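Local coordinates for protein hydrolase, HAD superfamily, subfamily III A (PDB 3N1U) that probably hydrolyses 3-deoxy-D-manno-octulosonate 8-phosphate to 3-deoxy-D-manno-octulosonate and inorganic phosphate, a step of lipopolysaccharide biosynthesis, at residues A[66-77]-A[85-95]; A[126-137]-A[145-154]. All blocks are in the same frame, centred on the assembly; numbering follows the deposited sequence.

Interaction 1: residues A[66-77]-A[85-95]; sequences AIITTAQNAVVD and ITHYYKGQVDK
Strands 66-68 and 87-89 run parallel, their axes 4° apart, with Ile67 paired to Tyr88: Ile67 N donates to His87 O, Ile67 O accepts from Tyr89 N, and Thr69 N continues the ladder to Tyr89 O. They are neighbouring strands of the Rossmann-like HAD sheet, joined through helix 74-83 in a beta-alpha-beta unit. On the face toward that helix, CB of Ile67 packs on CB of Tyr88 at 3.7 Å. CG of Tyr88 stands between the backbone N and the carbonyl carbon (chi1 72°), which carries the ring toward the helix, and Tyr88 OH donates to Asp77 OD1 at 2.9 Å, on that oxygen's anti lone pair. Lys90 NZ takes the syn lone pair of the other oxygen, Asp77 OD2, in a 2.8 Å salt bridge. The same ammonium approaches Gln72 O from above its carbonyl plane, so it ties the helix and the loop before it to the end of strand 87-89. On the other face, Ile68 and Tyr89 lie side by side against helix 96-106, where Tyr89 OH bonds to His101. Lys95, fully extended, slides past Ile68 CG2 and brings NZ within 3.2 Å of Ile68 O. That nitrogen also pairs with Asp122 and metal-binding Asp25, a position consistent with the conserved lysine of HAD phosphatases. Thr69, just past strand 64-68, probably corresponds to the motif II Ser/Thr of the superfamily; here its OG1 closes an ST turn by accepting from Ala71 N. One residue on, Thr70 OG1 donates to Gln92 O at 2.7 Å and accepts from a water that also donates to Val93 O.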
loop_
_atom_site.group_PDB
_atom_site.type_symbol
_atom_site.label_atom_id
_atom_site.label_comp_id
_atom_site.label_asym_id
_atom_site.label_seq_id
_atom_site.Cartn_x
_atom_site.Cartn_y
_atom_site.Cartn_z
ATOM N N ALA A 66 -15.117 -17.227 -13.709
ATOM C CA ALA A 66 -14.001 -18.150 -13.782
ATOM C C ALA A 66 -12.662 -17.438 -13.616
ATOM O O ALA A 66 -12.535 -16.231 -13.897
ATOM C CB ALA A 66 -14.039 -18.853 -15.162
ATOM N N ILE A 67 -11.652 -18.195 -13.192
ATOM C CA ILE A 67 -10.299 -17.673 -13.074
ATOM C C ILE A 67 -9.330 -18.477 -13.973
ATOM O O ILE A 67 -9.418 -19.694 -14.045
ATOM C CB ILE A 67 -9.813 -17.683 -11.608
ATOM C CG1 ILE A 67 -9.986 -16.280 -10.967
ATOM C CG2 ILE A 67 -8.276 -18.029 -11.532
ATOM C CD1 ILE A 67 -11.501 -15.845 -10.740
ATOM N N ILE A 68 -8.384 -17.789 -14.614
ATOM C CA ILE A 68 -7.294 -18.480 -15.331
ATOM C C ILE A 68 -6.008 -17.781 -14.884
ATOM O O ILE A 68 -5.811 -16.575 -15.122
ATOM C CB ILE A 68 -7.412 -18.421 -16.889
ATOM C CG1 ILE A 68 -8.740 -19.005 -17.353
ATOM C CG2 ILE A 68 -6.204 -19.152 -17.549
ATOM C CD1 ILE A 68 -8.973 -18.951 -18.893
ATOM N N THR A 69 -5.148 -18.536 -14.230
ATOM C CA THR A 69 -3.962 -17.915 -13.621
ATOM C C THR A 69 -2.701 -18.743 -13.880
ATOM O O THR A 69 -2.786 -19.987 -14.023
ATOM C CB THR A 69 -4.146 -17.712 -12.066
ATOM O OG1 THR A 69 -2.942 -17.139 -11.550
ATOM C CG2 THR A 69 -4.369 -19.039 -11.356
ATOM N N THR A 70 -1.550 -18.037 -13.918
ATOM C CA THR A 70 -0.235 -18.690 -13.883
ATOM C C THR A 70 0.157 -19.132 -12.461
ATOM O O THR A 70 0.911 -20.114 -12.296
ATOM C CB THR A 70 0.847 -17.779 -14.514
ATOM O OG1 THR A 70 0.409 -17.419 -15.840
ATOM C CG2 THR A 70 2.247 -18.506 -14.603
ATOM N N ALA A 71 -0.379 -18.438 -11.446
ATOM C CA ALA A 71 -0.126 -18.795 -10.041
ATOM C C ALA A 71 -0.501 -20.275 -9.810
ATOM O O ALA A 71 -1.449 -20.777 -10.410
ATOM C CB ALA A 71 -0.915 -17.845 -9.058
ATOM N N GLN A 72 0.276 -20.967 -8.976
ATOM C CA GLN A 72 0.049 -22.388 -8.662
ATOM C C GLN A 72 -0.161 -22.600 -7.162
ATOM O O GLN A 72 -0.483 -23.681 -6.729
ATOM C CB GLN A 72 1.264 -23.231 -9.070
ATOM C CG GLN A 72 1.367 -23.521 -10.567
ATOM C CD GLN A 72 2.529 -24.426 -10.939
ATOM O OE1 GLN A 72 3.617 -24.346 -10.350
ATOM N NE2 GLN A 72 2.308 -25.297 -11.938
ATOM N N ASN A 73 0.061 -21.580 -6.356
ATOM C CA ASN A 73 0.115 -21.838 -4.917
ATOM C C ASN A 73 -1.292 -21.983 -4.283
ATOM O O ASN A 73 -2.297 -21.615 -4.891
ATOM C CB ASN A 73 0.954 -20.750 -4.239
ATOM C CG ASN A 73 0.389 -19.369 -4.498
ATOM O OD1 ASN A 73 -0.565 -18.981 -3.853
ATOM N ND2 ASN A 73 0.922 -18.660 -5.490
ATOM N N ALA A 74 -1.346 -22.520 -3.070
ATOM C CA ALA A 74 -2.592 -22.795 -2.375
ATOM C C ALA A 74 -3.367 -21.526 -1.919
ATOM O O ALA A 74 -4.563 -21.611 -1.701
ATOM C CB ALA A 74 -2.354 -23.741 -1.197
ATOM N N VAL A 75 -2.705 -20.361 -1.819
ATOM C CA VAL A 75 -3.469 -19.107 -1.643
ATOM C C VAL A 75 -4.671 -19.007 -2.616
ATOM O O VAL A 75 -5.772 -18.619 -2.220
ATOM C CB VAL A 75 -2.566 -17.860 -1.851
ATOM C CG1 VAL A 75 -3.425 -16.558 -1.796
ATOM C CG2 VAL A 75 -1.466 -17.820 -0.806
ATOM N N VAL A 76 -4.433 -19.320 -3.895
ATOM C CA VAL A 76 -5.453 -19.203 -4.927
ATOM C C VAL A 76 -6.642 -20.126 -4.579
ATOM O O VAL A 76 -7.778 -19.692 -4.604
ATOM C CB VAL A 76 -4.868 -19.504 -6.340
ATOM C CG1 VAL A 76 -5.970 -19.570 -7.419
ATOM C CG2 VAL A 76 -3.754 -18.437 -6.685
ATOM N N ASP A 77 -6.361 -21.385 -4.216
ATOM C CA ASP A 77 -7.411 -22.354 -3.888
ATOM C C ASP A 77 -8.256 -21.876 -2.712
ATOM O O ASP A 77 -9.523 -21.968 -2.747
ATOM C CB ASP A 77 -6.796 -23.724 -3.570
ATOM C CG ASP A 77 -5.955 -24.241 -4.726
ATOM O OD1 ASP A 77 -6.515 -24.566 -5.805
ATOM O OD2 ASP A 77 -4.741 -24.343 -4.542
ATOM N N ILE A 85 -16.118 -20.003 -6.174
ATOM C CA ILE A 85 -15.805 -20.060 -7.607
ATOM C C ILE A 85 -15.283 -21.438 -7.944
ATOM O O ILE A 85 -14.198 -21.797 -7.467
ATOM C CB ILE A 85 -14.710 -19.018 -7.980
ATOM C CG1 ILE A 85 -15.353 -17.620 -7.909
ATOM C CG2 ILE A 85 -14.157 -19.316 -9.394
ATOM C CD1 ILE A 85 -14.430 -16.449 -7.801
ATOM N N THR A 86 -16.012 -22.185 -8.777
ATOM C CA THR A 86 -15.583 -23.552 -9.122
ATOM C C THR A 86 -14.822 -23.674 -10.457
ATOM O O THR A 86 -14.015 -24.589 -10.618
ATOM C CB THR A 86 -16.740 -24.543 -9.112
ATOM O OG1 THR A 86 -17.648 -24.188 -10.144
ATOM C CG2 THR A 86 -17.460 -24.508 -7.752
ATOM N N HIS A 87 -15.067 -22.763 -11.399
ATOM C CA HIS A 87 -14.380 -22.835 -12.684
ATOM C C HIS A 87 -13.054 -22.116 -12.589
ATOM O O HIS A 87 -13.003 -20.892 -12.765
ATOM C CB HIS A 87 -15.237 -22.187 -13.763
ATOM C CG HIS A 87 -16.516 -22.916 -14.020
ATOM N ND1 HIS A 87 -16.580 -24.065 -14.776
ATOM C CD2 HIS A 87 -17.776 -22.674 -13.596
ATOM C CE1 HIS A 87 -17.830 -24.494 -14.824
ATOM N NE2 HIS A 87 -18.580 -23.663 -14.122
ATOM N N TYR A 88 -11.972 -22.835 -12.281
ATOM C CA TYR A 88 -10.671 -22.140 -12.306
ATOM C C TYR A 88 -9.470 -22.985 -12.636
ATOM O O TYR A 88 -9.471 -24.197 -12.399
ATOM C CB TYR A 88 -10.416 -21.329 -11.027
ATOM C CG TYR A 88 -10.133 -22.170 -9.809
ATOM C CD1 TYR A 88 -11.177 -22.714 -9.063
ATOM C CD2 TYR A 88 -8.833 -22.378 -9.383
ATOM C CE1 TYR A 88 -10.915 -23.470 -7.894
ATOM C CE2 TYR A 88 -8.548 -23.146 -8.218
ATOM C CZ TYR A 88 -9.590 -23.680 -7.488
ATOM O OH TYR A 88 -9.320 -24.430 -6.354
ATOM N N TYR A 89 -8.447 -22.303 -13.165
ATOM C CA TYR A 89 -7.327 -22.966 -13.835
ATOM C C TYR A 89 -6.061 -22.324 -13.350
ATOM O O TYR A 89 -5.857 -21.116 -13.535
ATOM C CB TYR A 89 -7.411 -22.821 -15.369
ATOM C CG TYR A 89 -8.692 -23.367 -16.008
ATOM C CD1 TYR A 89 -9.890 -22.667 -15.922
ATOM C CD2 TYR A 89 -8.690 -24.593 -16.706
ATOM C CE1 TYR A 89 -11.088 -23.177 -16.510
ATOM C CE2 TYR A 89 -9.854 -25.099 -17.292
ATOM C CZ TYR A 89 -11.055 -24.388 -17.177
ATOM O OH TYR A 89 -12.219 -24.868 -17.737
ATOM N N LYS A 90 -5.183 -23.163 -12.794
ATOM C CA LYS A 90 -3.955 -22.704 -12.146
ATOM C C LYS A 90 -2.713 -23.165 -12.920
ATOM O O LYS A 90 -2.791 -24.148 -13.662
ATOM C CB LYS A 90 -3.866 -23.329 -10.756
ATOM C CG LYS A 90 -4.733 -22.622 -9.695
ATOM C CD LYS A 90 -4.161 -22.894 -8.326
ATOM C CE LYS A 90 -3.901 -24.389 -8.164
ATOM N NZ LYS A 90 -3.244 -24.687 -6.859
ATOM N N GLY A 91 -1.589 -22.468 -12.734
ATOM C CA GLY A 91 -0.340 -22.861 -13.399
ATOM C C GLY A 91 -0.344 -22.731 -14.899
ATOM O O GLY A 91 0.420 -23.420 -15.563
ATOM N N GLN A 92 -1.209 -21.872 -15.469
ATOM C CA GLN A 92 -1.346 -21.811 -16.951
ATOM C C GLN A 92 -0.412 -20.716 -17.393
ATOM O O GLN A 92 -0.648 -19.539 -17.071
ATOM C CB GLN A 92 -2.791 -21.451 -17.365
ATOM C CG GLN A 92 -3.850 -22.449 -16.779
ATOM C CD GLN A 92 -3.615 -23.894 -17.290
ATOM O OE1 GLN A 92 -3.633 -24.150 -18.491
ATOM N NE2 GLN A 92 -3.376 -24.831 -16.362
ATOM N N VAL A 93 0.672 -21.090 -18.082
ATOM C CA VAL A 93 1.680 -20.115 -18.493
ATOM C C VAL A 93 1.212 -19.484 -19.802
ATOM O O VAL A 93 1.164 -18.256 -19.928
ATOM C CB VAL A 93 3.061 -20.778 -18.697
ATOM C CG1 VAL A 93 3.968 -19.884 -19.553
ATOM C CG2 VAL A 93 3.689 -21.114 -17.335
ATOM N N ASP A 94 0.907 -20.341 -20.776
ATOM C CA ASP A 94 0.086 -19.947 -21.922
ATOM C C ASP A 94 -1.364 -20.303 -21.554
ATOM O O ASP A 94 -1.625 -21.455 -21.181
ATOM C CB ASP A 94 0.506 -20.695 -23.195
ATOM C CG ASP A 94 -0.101 -20.088 -24.461
ATOM O OD1 ASP A 94 -1.341 -20.128 -24.630
ATOM O OD2 ASP A 94 0.667 -19.586 -25.309
ATOM N N LYS A 95 -2.268 -19.320 -21.672
ATOM C CA LYS A 95 -3.655 -19.390 -21.153
ATOM C C LYS A 95 -4.707 -19.806 -22.200
ATOM O O LYS A 95 -5.873 -20.033 -21.856
ATOM C CB LYS A 95 -4.049 -18.033 -20.556
ATOM C CG LYS A 95 -3.168 -17.630 -19.318
ATOM C CD LYS A 95 -3.722 -16.385 -18.620
ATOM C CE LYS A 95 -2.974 -16.146 -17.279
ATOM N NZ LYS A 95 -3.507 -14.947 -16.592
HETATM O O HOH W 1 -1.256 -15.213 -14.702
HETATM O O HOH W 2 2.085 -16.589 -17.728
#

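Interaction 2: residues A[126-137]-A[145-154]; sequences IQQVGLGVAVSN and FADWRTERTG. With CA (calcium ion), chain C.
Asp147 OD2 is gripped from two directions: Gly132 N donates to it over 2.8 Å on its anti side, tilted 16° out of the carboxylate plane, while a calcium ion lies 2.8 Å from the same OD2. The ion also meets Asp147 OD1, at 2.6 Å, so the carboxylate is bidentate, and waters account for its other ligands. One of these waters donates to both Ile126 O and Phe145 O, linking the ends of helices 123-128 and 140-145 to the metal. The amide of Gly132 thus probably fixes the rotation of the carboxylate, and the ion would polarise it further. Asp147 N returns a bond to Gly132 O, and beyond it the backbones pair in parallel as the beta-alpha-beta unit formed with helix 140-145. Ala134 N donates to Trp148 O, and Ala134 O accepts from Thr150 N. On one face of the strands, Val133 and Trp148 point the same way, CG1 of Val133 lying 3.8 Å from CE3 of the indole. On the other, the CB atoms of Ala134 and Ala146 meet at 3.8 Å. In the loops beyond the strand ends, Gly154 N makes a nearly straight bond to Asn137 OD1, coming from above the amide carbonyl plane. A chi1 of 51° sets CG of Asn137 between backbone N and carbonyl carbon, and chi2 of -54° turns OD1 to that donor. Strand 148-149 is the last of this chain's parallel sheet, with 131-134 between it and 113-117; helix 158-169 covers Val133, and helix 3-17 packs on Leu131 and Trp148.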
loop_
_atom_site.group_PDB
_atom_site.type_symbol
_atom_site.label_atom_id
_atom_site.label_comp_id
_atom_site.label_asym_id
_atom_site.label_seq_id
_atom_site.Cartn_x
_atom_site.Cartn_y
_atom_site.Cartn_z
ATOM N N ILE A 126 -7.679 -11.442 -24.052
ATOM C CA ILE A 126 -8.267 -10.124 -24.089
ATOM C C ILE A 126 -8.743 -9.747 -25.529
ATOM O O ILE A 126 -9.809 -9.175 -25.704
ATOM C CB ILE A 126 -7.264 -9.120 -23.538
ATOM C CG1 ILE A 126 -7.305 -9.181 -22.009
ATOM C CG2 ILE A 126 -7.623 -7.683 -23.972
ATOM C CD1 ILE A 126 -6.197 -8.348 -21.379
ATOM N N GLN A 127 -7.952 -10.094 -26.534
ATOM C CA GLN A 127 -8.314 -9.813 -27.944
ATOM C C GLN A 127 -9.401 -10.737 -28.493
ATOM O O GLN A 127 -10.202 -10.327 -29.371
ATOM C CB GLN A 127 -7.060 -9.875 -28.811
ATOM C CG GLN A 127 -6.060 -8.829 -28.365
ATOM C CD GLN A 127 -4.844 -8.695 -29.290
ATOM O OE1 GLN A 127 -3.893 -9.481 -29.222
ATOM N NE2 GLN A 127 -4.854 -7.656 -30.118
ATOM N N GLN A 128 -9.471 -11.962 -27.973
ATOM C CA GLN A 128 -10.434 -12.954 -28.517
ATOM C C GLN A 128 -11.866 -12.817 -28.001
ATOM O O GLN A 128 -12.817 -13.018 -28.747
ATOM C CB GLN A 128 -9.946 -14.373 -28.197
ATOM C CG GLN A 128 -10.622 -15.444 -29.040
ATOM C CD GLN A 128 -9.925 -16.770 -28.858
ATOM O OE1 GLN A 128 -9.023 -16.906 -28.006
ATOM N NE2 GLN A 128 -10.355 -17.757 -29.603
ATOM N N VAL A 129 -12.035 -12.475 -26.717
ATOM C CA VAL A 129 -13.368 -12.469 -26.061
ATOM C C VAL A 129 -14.177 -11.249 -26.429
ATOM O O VAL A 129 -13.647 -10.317 -27.051
ATOM C CB VAL A 129 -13.250 -12.550 -24.505
ATOM C CG1 VAL A 129 -12.511 -13.862 -24.093
ATOM C CG2 VAL A 129 -12.537 -11.305 -23.925
ATOM N N GLY A 130 -15.451 -11.226 -26.049
ATOM C CA GLY A 130 -16.326 -10.108 -26.426
ATOM C C GLY A 130 -15.908 -8.810 -25.755
ATOM O O GLY A 130 -15.973 -7.722 -26.353
ATOM N N LEU A 131 -15.484 -8.914 -24.490
ATOM C CA LEU A 131 -15.137 -7.731 -23.716
ATOM C C LEU A 131 -13.800 -7.965 -22.988
ATOM O O LEU A 131 -13.737 -8.605 -21.928
ATOM C CB LEU A 131 -16.287 -7.342 -22.729
ATOM C CG LEU A 131 -16.011 -6.128 -21.784
ATOM C CD1 LEU A 131 -15.563 -4.857 -22.546
ATOM C CD2 LEU A 131 -17.338 -5.846 -21.054
ATOM N N GLY A 132 -12.717 -7.526 -23.622
ATOM C CA GLY A 132 -11.345 -7.756 -23.113
ATOM C C GLY A 132 -10.987 -6.506 -22.338
ATOM O O GLY A 132 -11.060 -5.397 -22.871
ATOM N N VAL A 133 -10.607 -6.689 -21.075
ATOM C CA VAL A 133 -10.409 -5.555 -20.158
ATOM C C VAL A 133 -9.017 -5.502 -19.546
ATOM O O VAL A 133 -8.460 -6.535 -19.134
ATOM C CB VAL A 133 -11.488 -5.502 -19.042
ATOM C CG1 VAL A 133 -11.252 -4.285 -18.096
ATOM C CG2 VAL A 133 -12.937 -5.430 -19.699
ATOM N N ALA A 134 -8.468 -4.291 -19.497
ATOM C CA ALA A 134 -7.192 -4.061 -18.805
ATOM C C ALA A 134 -7.437 -3.375 -17.468
ATOM O O ALA A 134 -8.177 -2.415 -17.405
ATOM C CB ALA A 134 -6.240 -3.197 -19.656
ATOM N N VAL A 135 -6.837 -3.896 -16.392
ATOM C CA VAL A 135 -6.726 -3.072 -15.134
ATOM C C VAL A 135 -5.857 -1.840 -15.432
ATOM O O VAL A 135 -5.042 -1.841 -16.385
ATOM C CB VAL A 135 -6.164 -3.883 -13.924
ATOM C CG1 VAL A 135 -7.175 -5.022 -13.542
ATOM C CG2 VAL A 135 -4.753 -4.469 -14.193
ATOM N N SER A 136 -6.020 -0.756 -14.658
ATOM C CA SER A 136 -5.320 0.478 -15.039
ATOM C C SER A 136 -3.805 0.333 -14.906
ATOM O O SER A 136 -3.077 1.074 -15.518
ATOM C CB SER A 136 -5.802 1.697 -14.223
ATOM O OG SER A 136 -5.395 1.631 -12.877
ATOM N N ASN A 137 -3.330 -0.600 -14.069
ATOM C CA ASN A 137 -1.881 -0.786 -13.840
ATOM C C ASN A 137 -1.306 -1.864 -14.806
ATOM O O ASN A 137 -0.187 -2.380 -14.590
ATOM C CB ASN A 137 -1.647 -1.268 -12.365
ATOM C CG ASN A 137 -2.515 -2.454 -12.022
ATOM O OD1 ASN A 137 -3.697 -2.388 -12.185
ATOM N ND2 ASN A 137 -1.921 -3.591 -11.589
ATOM N N PHE A 145 -4.345 -2.712 -26.272
ATOM C CA PHE A 145 -5.120 -3.592 -27.128
ATOM C C PHE A 145 -6.466 -4.039 -26.499
ATOM O O PHE A 145 -7.286 -4.665 -27.169
ATOM C CB PHE A 145 -4.292 -4.798 -27.625
ATOM C CG PHE A 145 -3.250 -4.436 -28.686
ATOM C CD1 PHE A 145 -3.614 -4.268 -30.035
ATOM C CD2 PHE A 145 -1.916 -4.259 -28.332
ATOM C CE1 PHE A 145 -2.641 -3.924 -31.011
ATOM C CE2 PHE A 145 -0.935 -3.917 -29.273
ATOM C CZ PHE A 145 -1.291 -3.745 -30.613
ATOM N N ALA A 146 -6.690 -3.700 -25.219
ATOM C CA ALA A 146 -7.939 -4.035 -24.565
ATOM C C ALA A 146 -9.114 -3.239 -25.134
ATOM O O ALA A 146 -8.922 -2.142 -25.656
ATOM C CB ALA A 146 -7.795 -3.745 -23.026
ATOM N N ASP A 147 -10.332 -3.766 -25.022
ATOM C CA ASP A 147 -11.519 -2.987 -25.398
ATOM C C ASP A 147 -11.793 -1.828 -24.463
ATOM O O ASP A 147 -12.417 -0.838 -24.857
ATOM C CB ASP A 147 -12.741 -3.881 -25.412
ATOM C CG ASP A 147 -12.638 -4.958 -26.462
ATOM O OD1 ASP A 147 -12.310 -4.616 -27.616
ATOM O OD2 ASP A 147 -12.790 -6.150 -26.115
ATOM N N TRP A 148 -11.338 -1.959 -23.218
ATOM C CA TRP A 148 -11.666 -1.013 -22.138
ATOM C C TRP A 148 -10.657 -1.170 -21.031
ATOM O O TRP A 148 -10.087 -2.240 -20.846
ATOM C CB TRP A 148 -13.070 -1.336 -21.580
ATOM C CG TRP A 148 -13.613 -0.331 -20.557
ATOM C CD1 TRP A 148 -13.839 0.985 -20.766
ATOM C CD2 TRP A 148 -14.019 -0.604 -19.196
ATOM N NE1 TRP A 148 -14.347 1.572 -19.623
ATOM C CE2 TRP A 148 -14.467 0.620 -18.645
ATOM C CE3 TRP A 148 -14.050 -1.771 -18.393
ATOM C CZ2 TRP A 148 -14.935 0.744 -17.303
ATOM C CZ3 TRP A 148 -14.509 -1.652 -17.045
ATOM C CH2 TRP A 148 -14.951 -0.399 -16.530
ATOM N N ARG A 149 -10.438 -0.111 -20.279
ATOM C CA ARG A 149 -9.588 -0.204 -19.104
ATOM C C ARG A 149 -10.325 0.351 -17.912
ATOM O O ARG A 149 -11.147 1.289 -18.038
ATOM C CB ARG A 149 -8.265 0.574 -19.305
ATOM C CG ARG A 149 -8.438 2.094 -19.368
ATOM C CD ARG A 149 -7.043 2.723 -19.509
ATOM N NE ARG A 149 -6.530 2.507 -20.864
ATOM C CZ ARG A 149 -5.380 3.024 -21.313
ATOM N NH1 ARG A 149 -4.621 3.773 -20.503
ATOM N NH2 ARG A 149 -5.004 2.812 -22.573
ATOM N N THR A 150 -10.060 -0.231 -16.748
ATOM C CA THR A 150 -10.713 0.267 -15.521
ATOM C C THR A 150 -9.979 1.531 -15.037
ATOM O O THR A 150 -8.810 1.777 -15.439
ATOM C CB THR A 150 -10.675 -0.807 -14.411
ATOM O OG1 THR A 150 -9.307 -1.180 -14.138
ATOM C CG2 THR A 150 -11.489 -2.066 -14.871
ATOM N N GLU A 151 -10.650 2.313 -14.186
ATOM C CA GLU A 151 -10.020 3.471 -13.549
ATOM C C GLU A 151 -9.148 2.942 -12.442
ATOM O O GLU A 151 -8.025 3.399 -12.240
ATOM C CB GLU A 151 -11.070 4.439 -12.977
ATOM C CG GLU A 151 -12.013 5.003 -14.052
ATOM C CD GLU A 151 -11.322 5.987 -15.001
ATOM O OE1 GLU A 151 -11.280 7.194 -14.657
ATOM O OE2 GLU A 151 -10.847 5.567 -16.102
ATOM N N ARG A 152 -9.682 1.998 -11.676
ATOM C CA ARG A 152 -8.952 1.479 -10.533
ATOM C C ARG A 152 -7.872 0.467 -10.912
ATOM O O ARG A 152 -7.924 -0.128 -12.002
ATOM C CB ARG A 152 -9.937 0.897 -9.497
ATOM C CG ARG A 152 -10.786 1.993 -8.822
ATOM C CD ARG A 152 -12.168 1.437 -8.405
ATOM N NE ARG A 152 -13.170 2.455 -8.010
ATOM C CZ ARG A 152 -14.070 2.996 -8.835
ATOM N NH1 ARG A 152 -14.115 2.636 -10.119
ATOM N NH2 ARG A 152 -14.982 3.865 -8.376
ATOM N N THR A 153 -6.919 0.248 -9.999
ATOM C CA THR A 153 -5.812 -0.687 -10.193
ATOM C C THR A 153 -6.231 -2.071 -9.659
ATOM O O THR A 153 -7.214 -2.178 -8.901
ATOM C CB THR A 153 -4.473 -0.231 -9.498
ATOM O OG1 THR A 153 -4.702 -0.195 -8.099
ATOM C CG2 THR A 153 -4.033 1.220 -9.962
ATOM N N GLY A 154 -5.517 -3.108 -10.102
ATOM C CA GLY A 154 -5.727 -4.520 -9.666
ATOM C C GLY A 154 -5.650 -4.571 -8.140
ATOM O O GLY A 154 -4.774 -3.901 -7.505
HETATM CA CA CA C . -11.649 -6.923 -28.542
HETATM O O HOH W 3 -9.308 -6.510 -27.306
HETATM O O HOH W 4 -11.551 -8.512 -27.525
HETATM O O HOH W 5 -13.581 -8.517 -29.277
HETATM O O HOH W 6 -12.575 -6.089 -30.153
#

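Both interactions join the two strands of a beta-alpha-beta unit in one parallel sheet, and each ends in an outermost strand of the chain: 87-89 in interaction 1, 148-149 in interaction 2. Their centres are 19 Å apart and they do not touch, strands 21-24 and 113-117 lying between them. In each, an inner strand is largely buried and its edge partner more open. Interaction 1 pairs Asp77 with Lys90 inside the contact, whereas its Lys95 points to Asp25 of the active-site metal. Interaction 2 has no salt bridge between its segments and uses Asp147 for a separate calcium at the opposite, N-terminal end of its strands, although Val135 still reaches metal-binding Asp118.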